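Local atomic coordinates of catechol 1,2-dioxygenase (PDB entry 2AZQ), a protein that probably catalyses the iron(III)-dependent intradiol cleavage of catechol by dioxygen to cis,cis-muconate, feeding the beta-ketoadipate pathway. Residues A[114-119]-A[178-183]; A[154-159]-A[192-197]; A[220-225]-A[238-243]. One frame throughout, in Å; residues are numbered along the deposited sequence.

Contact 1 (A[114-119]-A[178-183]); sequences APLAQG and RIITDA
Ala114 O is gripped by two nitrogens of the Arg178 guanidinium. The firmer bond comes from Arg178 NH2, 2.7 Å from Ala114 O, which lies 17° out of the guanidinium plane. The bond from Arg178 NE is weak, at 3.1 Å from the same Ala114 O. The Arg178 chain runs straight at chi2 and then bends at chi3 (-67°). That bend carries the guanidinium over to the start of the neighbouring segment.

Backbone bonds continue the pairing from there. Arg178 N donates to Pro115 O at 2.9 Å, and Ala117 N returns a bond to Arg178 O at 2.8 Å. Ile180 N then reaches Ala117 O, and Gly119 N reaches Ile180 O, both at 2.6 Å. This alternation is that of a parallel pair, strands 116-118 and 176-180. Gly119 closes it with a positive phi. Its backbone also bonds to Arg188 of strand 186-192, the strand with which 120-122 then pairs in parallel.

Leu116, Gln118, Arg178 and Ile180 share one face. CG of Leu116 stands opposite its own backbone N (chi1 -180°), and CD1 meets Ile180 CD1 at 3.4 Å as the two side chains cross obliquely. Gln118 lies alongside Ile180, pointing the same way, with OE1 beside Ile180 CG1 and CB. Ala117 and Ile179 occupy the other face. Ile179 is buried there against Val152 and Leu154 of strand 151-155 and Tyr187 and Ala189 of strand 186-192. Beyond the pairing, Thr181 OG1 bonds to Ala150 N and Leu147 O.

The chemistry is mostly main-chain. Arginine and carbonyl extend the ladder one residue past its backbone bonds, and the charge of Arg178 would probably polarise the Ala114 carbonyl.

Contact 2 (A[154-159]-A[192-197]); sequences LWHANT and IVPSGY. With FE (Fe (III) ion), chain B.
Ser195 meets the 154-159 segment through both its backbone and its side chain. Ser195 OG donates to Thr159 O at 2.8 Å, and Ser195 N to Asn158 O at 3.3 Å. Both donors stand well above the planes of these carbonyls, 43° and 47° out, so neither sits on a lone pair. The chi1 of Ser195 (-57°) sets OG beside its own backbone N, and the two donors reach successive carbonyls.

His156 has a partner for each ring nitrogen. His156 ND1 donates to Ala157 O at 2.5 Å, with that oxygen in the ring plane. NE2 is hydrogen-bonded to Ser191 OG. These two bonds fix the turn of the imidazole. Pro194 lies across it at about a right angle, with CD over one face and CB 3.2 Å from His156 ND1. The carbonyl of Ile192 approaches obliquely, its O 3.1 Å from His156 CE1.

CB of Asn158 points away from the 192-197 segment. Asn158 OD1 accepts from Thr162 N and, weakly, from Gln160 N. Apolar contacts fill in the rest. Ile192 CD1 meets Thr159 CG2 at 3.9 Å, and Ala157 CB approaches the Tyr197 ring obliquely, 4.1 Å from Tyr197 CD2.

Tyr197 OH binds the iron(III) at 1.8 Å, and the metal lies in the ring plane. Tyr163, His221 and His223 complete its protein ligands. The chemistry implies that Ser195, two residues before the iron-binding Tyr197, ties the loop before strand 197-198 to the chain leaving strand 151-155, while His156 bonds within its own segment and to Ser191 of strand 186-192.

Contact 3 (A[220-225]-A[238-243]); sequences AHVHFF and INFAGD. With FE (Fe (III) ion), chain B.
His221, paired with Asn239 across the hairpin, binds the iron(III) through NE2 at 2.4 Å. His223 NE2 binds the same ion at 2.0 Å. Tyr163 and Tyr197 supply the other two protein ligands. The imidazoles are turned against each other: His221 CD2 lies over one face of the His223 ring, offset toward the rim.

The next shell holds these rings. His221 ND1 is hydrogen-bonded to Pro219 O, and the His223 ring stacks on Trp155. Asn239 OD1 lies 3.6 Å from His221 CB.

Behind them runs the antiparallel ladder. Val222 and Ile238 form a hydrogen-bonded pair: Val222 N donates to Ile238 O at 3.0 Å, and Ile238 N returns a bond to Val222 O. Phe240 N reaches Ala220 O in a nearly straight bond, 178° at the hydrogen.

The face bearing Val222 and Ile238 is apolar. Val222 CG2 touches the edge of the Phe240 ring, 3.5 Å from CE1. The Phe224 ring meets Ile238 obliquely, its CE1 by CG1 and CD1. Leu284 and Phe286 of strand 281-289 cover Ile238 further out.

A type II turn from Phe240 to Asp243 brings the carboxylate back. Asp243 OD1 accepts from Ala220 N at 3.2 Å, met from above the carboxylate plane. With chi1 at -165° the carboxylate swings out from its backbone N to reach Ala220, and OD2 takes Tyr245 N. With an alanine in place of Asp243, Ala220 N and Tyr245 N would probably lose their carboxylate partner, and the turn would be untied from the start of the histidine strand.

Two histidines separated by a single residue on one strand of a beta hairpin, joined by two tyrosines at a ferric ion, are typical of the intradiol ring-cleavage dioxygenase site.

How the contacts relate
All three contacts belong to one mixed sheet. Contacts 2 and 3 share the iron(III), and their centres are 9 Å apart. Tyr197 OH of contact 2 lies 2.8 Å from His221 NE2 of contact 3. Their strands also adjoin: Trp155 O and His223 N, at 3.0 Å, probably form a hydrogen bond. Contact 1 is further out, its centre 20 Å from each of the others. It touches contact 2 through Ile179 CD1 and Leu154 CD2, 4.0 Å apart, but its nearest atoms stay about 7 Å from contact 3. The side chain of Ala114 is about 11 Å from that of the iron ligand His223. Strand 151-155 thus lies between strands 176-180 and 217-227.

Contact 1 (A[114-119]-A[178-183])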
# COMPACT_ATOMS: atom_id res chain seq x y z
N ALA A 114 17.52 -18.16 -13.23
CA ALA A 114 18.70 -18.70 -12.54
C ALA A 114 19.47 -19.68 -13.43
O ALA A 114 18.89 -20.28 -14.33
CB ALA A 114 18.29 -19.40 -11.26
N PRO A 115 20.80 -19.83 -13.20
CA PRO A 115 21.63 -20.75 -13.99
C PRO A 115 20.99 -22.14 -14.10
O PRO A 115 20.48 -22.70 -13.13
CB PRO A 115 22.94 -20.75 -13.23
CG PRO A 115 23.03 -19.33 -12.79
CD PRO A 115 21.63 -19.16 -12.19
N LEU A 116 21.06 -22.67 -15.30
CA LEU A 116 20.46 -23.95 -15.63
C LEU A 116 21.43 -25.15 -15.70
O LEU A 116 22.53 -25.04 -16.27
CB LEU A 116 19.75 -23.71 -16.96
CG LEU A 116 19.00 -24.80 -17.66
CD1 LEU A 116 18.14 -25.58 -16.67
CD2 LEU A 116 18.16 -24.08 -18.70
N ALA A 117 21.03 -26.29 -15.14
CA ALA A 117 21.91 -27.46 -15.13
C ALA A 117 21.23 -28.83 -15.27
O ALA A 117 20.13 -29.03 -14.76
CB ALA A 117 22.79 -27.44 -13.85
N GLN A 118 21.92 -29.75 -15.95
CA GLN A 118 21.44 -31.12 -16.18
C GLN A 118 21.74 -31.97 -14.94
O GLN A 118 22.87 -31.98 -14.48
CB GLN A 118 22.17 -31.74 -17.36
CG GLN A 118 22.25 -30.86 -18.60
CD GLN A 118 20.89 -30.59 -19.23
OE1 GLN A 118 19.97 -30.10 -18.57
NE2 GLN A 118 20.76 -30.90 -20.51
N GLY A 119 20.72 -32.64 -14.41
CA GLY A 119 20.88 -33.51 -13.25
C GLY A 119 21.66 -33.15 -11.99
O GLY A 119 21.24 -33.50 -10.90
N ARG A 178 18.28 -23.87 -11.61
CA ARG A 178 17.26 -24.65 -12.25
C ARG A 178 17.93 -25.96 -12.66
O ARG A 178 18.77 -25.99 -13.56
CB ARG A 178 16.68 -23.89 -13.44
CG ARG A 178 15.50 -22.98 -13.10
CD ARG A 178 15.01 -22.27 -14.36
NE ARG A 178 16.03 -21.34 -14.83
CZ ARG A 178 16.15 -20.90 -16.08
NH1 ARG A 178 15.32 -21.30 -17.02
NH2 ARG A 178 17.13 -20.06 -16.38
N ILE A 179 17.56 -27.02 -11.95
CA ILE A 179 18.10 -28.38 -12.17
C ILE A 179 17.16 -29.20 -13.05
O ILE A 179 15.99 -29.30 -12.75
CB ILE A 179 18.28 -29.14 -10.81
CG1 ILE A 179 19.37 -28.48 -9.97
CG2 ILE A 179 18.69 -30.56 -11.06
CD1 ILE A 179 19.52 -29.04 -8.57
N ILE A 180 17.68 -29.78 -14.13
CA ILE A 180 16.87 -30.64 -15.03
C ILE A 180 16.97 -32.10 -14.58
O ILE A 180 18.08 -32.62 -14.48
CB ILE A 180 17.38 -30.65 -16.49
CG1 ILE A 180 17.51 -29.23 -17.05
CG2 ILE A 180 16.49 -31.53 -17.32
CD1 ILE A 180 16.28 -28.40 -16.96
N THR A 181 15.87 -32.79 -14.33
CA THR A 181 16.02 -34.18 -13.89
C THR A 181 16.55 -35.10 -14.99
O THR A 181 16.22 -34.91 -16.16
CB THR A 181 14.69 -34.78 -13.30
OG1 THR A 181 13.59 -34.56 -14.19
CG2 THR A 181 14.40 -34.18 -11.95
N ASP A 182 17.39 -36.08 -14.62
CA ASP A 182 17.95 -37.03 -15.59
C ASP A 182 17.04 -38.25 -15.93
O ASP A 182 15.88 -38.32 -15.51
CB ASP A 182 19.34 -37.51 -15.11
CG ASP A 182 19.29 -38.28 -13.79
OD1 ASP A 182 20.32 -38.30 -13.07
OD2 ASP A 182 18.26 -38.89 -13.46
N ALA A 183 17.56 -39.18 -16.73
CA ALA A 183 16.81 -40.36 -17.14
C ALA A 183 16.10 -41.02 -15.97
O ALA A 183 14.96 -41.47 -16.11
CB ALA A 183 17.74 -41.38 -17.81

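Contact 2 (A[154-159]-A[192-197])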
# COMPACT_ATOMS: atom_id res chain seq x y z
N LEU A 154 15.00 -24.06 -7.71
CA LEU A 154 15.15 -23.81 -6.27
C LEU A 154 15.99 -22.63 -5.81
O LEU A 154 16.99 -22.26 -6.43
CB LEU A 154 15.70 -25.07 -5.56
CG LEU A 154 17.16 -25.54 -5.75
CD1 LEU A 154 17.36 -26.78 -4.86
CD2 LEU A 154 17.48 -25.86 -7.20
N TRP A 155 15.58 -22.04 -4.69
CA TRP A 155 16.29 -20.90 -4.12
C TRP A 155 16.18 -20.95 -2.59
O TRP A 155 15.17 -21.40 -2.07
CB TRP A 155 15.71 -19.58 -4.68
CG TRP A 155 14.26 -19.24 -4.36
CD1 TRP A 155 13.83 -18.28 -3.47
CD2 TRP A 155 13.06 -19.75 -4.99
NE1 TRP A 155 12.46 -18.17 -3.51
CE2 TRP A 155 11.96 -19.05 -4.42
CE3 TRP A 155 12.81 -20.73 -5.96
CZ2 TRP A 155 10.63 -19.29 -4.80
CZ3 TRP A 155 11.48 -20.97 -6.33
CH2 TRP A 155 10.42 -20.25 -5.75
N HIS A 156 17.24 -20.54 -1.89
CA HIS A 156 17.22 -20.54 -0.43
C HIS A 156 18.23 -19.57 0.14
O HIS A 156 19.15 -19.13 -0.58
CB HIS A 156 17.44 -21.96 0.14
CG HIS A 156 18.84 -22.50 0.02
ND1 HIS A 156 19.88 -22.07 0.82
CD2 HIS A 156 19.36 -23.47 -0.77
CE1 HIS A 156 20.97 -22.76 0.54
NE2 HIS A 156 20.68 -23.62 -0.43
N ALA A 157 18.05 -19.22 1.41
CA ALA A 157 18.94 -18.28 2.08
C ALA A 157 20.29 -18.90 2.38
O ALA A 157 20.46 -20.11 2.33
CB ALA A 157 18.31 -17.79 3.35
N ASN A 158 21.26 -18.04 2.67
CA ASN A 158 22.59 -18.47 3.01
C ASN A 158 22.72 -18.56 4.55
O ASN A 158 21.71 -18.46 5.26
CB ASN A 158 23.60 -17.50 2.39
CG ASN A 158 23.57 -16.12 3.02
OD1 ASN A 158 22.71 -15.79 3.82
ND2 ASN A 158 24.53 -15.29 2.63
N THR A 159 23.93 -18.76 5.08
CA THR A 159 24.06 -18.89 6.53
C THR A 159 23.73 -17.60 7.30
O THR A 159 23.39 -17.67 8.46
CB THR A 159 25.45 -19.40 6.94
OG1 THR A 159 26.44 -18.41 6.65
CG2 THR A 159 25.80 -20.66 6.20
N ILE A 192 24.55 -25.57 0.76
CA ILE A 192 24.79 -25.31 2.18
C ILE A 192 23.50 -25.17 2.98
O ILE A 192 22.49 -24.67 2.49
CB ILE A 192 25.65 -24.05 2.43
CG1 ILE A 192 24.88 -22.79 2.03
CG2 ILE A 192 26.97 -24.15 1.68
CD1 ILE A 192 25.57 -21.52 2.42
N VAL A 193 23.52 -25.64 4.22
CA VAL A 193 22.33 -25.55 5.05
C VAL A 193 21.96 -24.08 5.22
O VAL A 193 22.75 -23.30 5.69
CB VAL A 193 22.59 -26.20 6.42
CG1 VAL A 193 21.44 -25.96 7.32
CG2 VAL A 193 22.83 -27.70 6.23
N PRO A 194 20.74 -23.70 4.81
CA PRO A 194 20.26 -22.31 4.91
C PRO A 194 19.80 -21.98 6.30
O PRO A 194 19.49 -22.86 7.06
CB PRO A 194 19.09 -22.31 3.94
CG PRO A 194 18.46 -23.64 4.23
CD PRO A 194 19.71 -24.55 4.19
N SER A 195 19.75 -20.71 6.63
CA SER A 195 19.28 -20.35 7.96
C SER A 195 17.87 -19.80 7.90
O SER A 195 17.40 -19.31 6.84
CB SER A 195 20.18 -19.29 8.59
OG SER A 195 21.51 -19.76 8.63
N GLY A 196 17.17 -19.93 9.03
CA GLY A 196 15.85 -19.37 9.13
C GLY A 196 16.15 -17.87 9.16
O GLY A 196 17.31 -17.46 9.34
N TYR A 197 15.13 -17.04 8.98
CA TYR A 197 15.35 -15.61 8.98
C TYR A 197 14.16 -14.88 9.52
O TYR A 197 13.08 -15.43 9.64
CB TYR A 197 15.71 -15.15 7.56
CG TYR A 197 14.80 -15.64 6.45
CD1 TYR A 197 13.59 -14.98 6.14
CD2 TYR A 197 15.14 -16.78 5.71
CE1 TYR A 197 12.73 -15.45 5.12
CE2 TYR A 197 14.30 -17.27 4.70
CZ TYR A 197 13.09 -16.61 4.41
OH TYR A 197 12.22 -17.16 3.48
FE FE B . 11.98 -17.97 1.90

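Contact 3 (A[220-225]-A[238-243])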
# COMPACT_ATOMS: atom_id res chain seq x y z
N ALA A 220 14.22 -22.66 8.75
CA ALA A 220 15.11 -22.87 7.62
C ALA A 220 14.33 -23.69 6.56
O ALA A 220 13.71 -24.72 6.87
CB ALA A 220 16.35 -23.61 8.06
N HIS A 221 14.35 -23.24 5.32
CA HIS A 221 13.64 -23.95 4.29
C HIS A 221 14.28 -23.79 2.92
O HIS A 221 15.29 -23.11 2.78
CB HIS A 221 12.18 -23.46 4.25
CG HIS A 221 12.05 -21.98 4.05
ND1 HIS A 221 12.15 -21.07 5.08
CD2 HIS A 221 11.92 -21.25 2.92
CE1 HIS A 221 12.09 -19.85 4.59
NE2 HIS A 221 11.94 -19.93 3.28
N VAL A 222 13.71 -24.46 1.92
CA VAL A 222 14.24 -24.38 0.56
C VAL A 222 13.03 -24.26 -0.33
O VAL A 222 12.12 -25.06 -0.25
CB VAL A 222 15.08 -25.67 0.17
CG1 VAL A 222 15.78 -25.44 -1.12
CG2 VAL A 222 16.06 -26.01 1.23
N HIS A 223 12.98 -23.24 -1.17
CA HIS A 223 11.81 -23.06 -2.08
C HIS A 223 11.88 -23.86 -3.40
O HIS A 223 12.95 -24.03 -4.00
CB HIS A 223 11.72 -21.57 -2.46
CG HIS A 223 11.52 -20.63 -1.30
ND1 HIS A 223 10.29 -20.36 -0.76
CD2 HIS A 223 12.42 -19.91 -0.59
CE1 HIS A 223 10.44 -19.50 0.24
NE2 HIS A 223 11.72 -19.22 0.36
N PHE A 224 10.74 -24.37 -3.84
CA PHE A 224 10.71 -25.09 -5.11
C PHE A 224 9.60 -24.72 -6.05
O PHE A 224 8.46 -24.48 -5.65
CB PHE A 224 10.61 -26.61 -4.96
CG PHE A 224 11.77 -27.24 -4.28
CD1 PHE A 224 11.82 -27.30 -2.89
CD2 PHE A 224 12.80 -27.79 -5.03
CE1 PHE A 224 12.88 -27.91 -2.26
CE2 PHE A 224 13.87 -28.40 -4.40
CZ PHE A 224 13.91 -28.46 -3.01
N PHE A 225 9.97 -24.68 -7.33
CA PHE A 225 9.04 -24.46 -8.44
C PHE A 225 9.33 -25.75 -9.21
O PHE A 225 10.48 -25.98 -9.61
CB PHE A 225 9.46 -23.25 -9.28
CG PHE A 225 8.74 -22.00 -8.94
CD1 PHE A 225 9.17 -20.79 -9.47
CD2 PHE A 225 7.63 -22.01 -8.12
CE1 PHE A 225 8.50 -19.59 -9.18
CE2 PHE A 225 6.96 -20.81 -7.83
CZ PHE A 225 7.41 -19.60 -8.36
N ILE A 238 10.59 -27.16 1.35
CA ILE A 238 11.01 -28.29 2.18
C ILE A 238 11.38 -27.53 3.46
O ILE A 238 12.17 -26.59 3.39
CB ILE A 238 12.32 -29.02 1.70
CG1 ILE A 238 12.10 -29.77 0.39
CG2 ILE A 238 12.82 -29.99 2.77
CD1 ILE A 238 13.40 -30.43 -0.15
N ASN A 239 10.79 -27.85 4.61
CA ASN A 239 11.19 -27.20 5.87
C ASN A 239 12.11 -28.16 6.59
O ASN A 239 11.80 -29.35 6.68
CB ASN A 239 10.02 -26.98 6.79
CG ASN A 239 9.02 -26.06 6.23
OD1 ASN A 239 9.32 -24.90 5.98
ND2 ASN A 239 7.81 -26.56 6.03
N PHE A 240 13.22 -27.66 7.12
CA PHE A 240 14.18 -28.51 7.84
C PHE A 240 13.73 -29.02 9.18
O PHE A 240 13.13 -28.30 9.97
CB PHE A 240 15.49 -27.77 7.97
CG PHE A 240 16.22 -27.74 6.71
CD1 PHE A 240 15.52 -27.46 5.54
CD2 PHE A 240 17.53 -28.14 6.64
CE1 PHE A 240 16.11 -27.59 4.31
CE2 PHE A 240 18.15 -28.28 5.42
CZ PHE A 240 17.43 -28.01 4.23
N ALA A 241 14.01 -30.29 9.43
CA ALA A 241 13.57 -30.87 10.69
C ALA A 241 14.37 -30.35 11.88
O ALA A 241 15.57 -30.13 11.76
CB ALA A 241 13.66 -32.37 10.62
N GLY A 242 13.71 -30.10 13.00
CA GLY A 242 14.40 -29.65 14.20
C GLY A 242 14.48 -28.16 14.45
O GLY A 242 14.90 -27.73 15.53
N ASP A 243 14.09 -27.36 13.47
CA ASP A 243 14.12 -25.91 13.60
C ASP A 243 13.11 -25.49 14.68
O ASP A 243 11.98 -25.99 14.71
CB ASP A 243 13.74 -25.27 12.27
CG ASP A 243 14.09 -23.80 12.20
OD1 ASP A 243 15.17 -23.48 11.70
OD2 ASP A 243 13.27 -22.96 12.66
FE FE B . 11.98 -17.97 1.90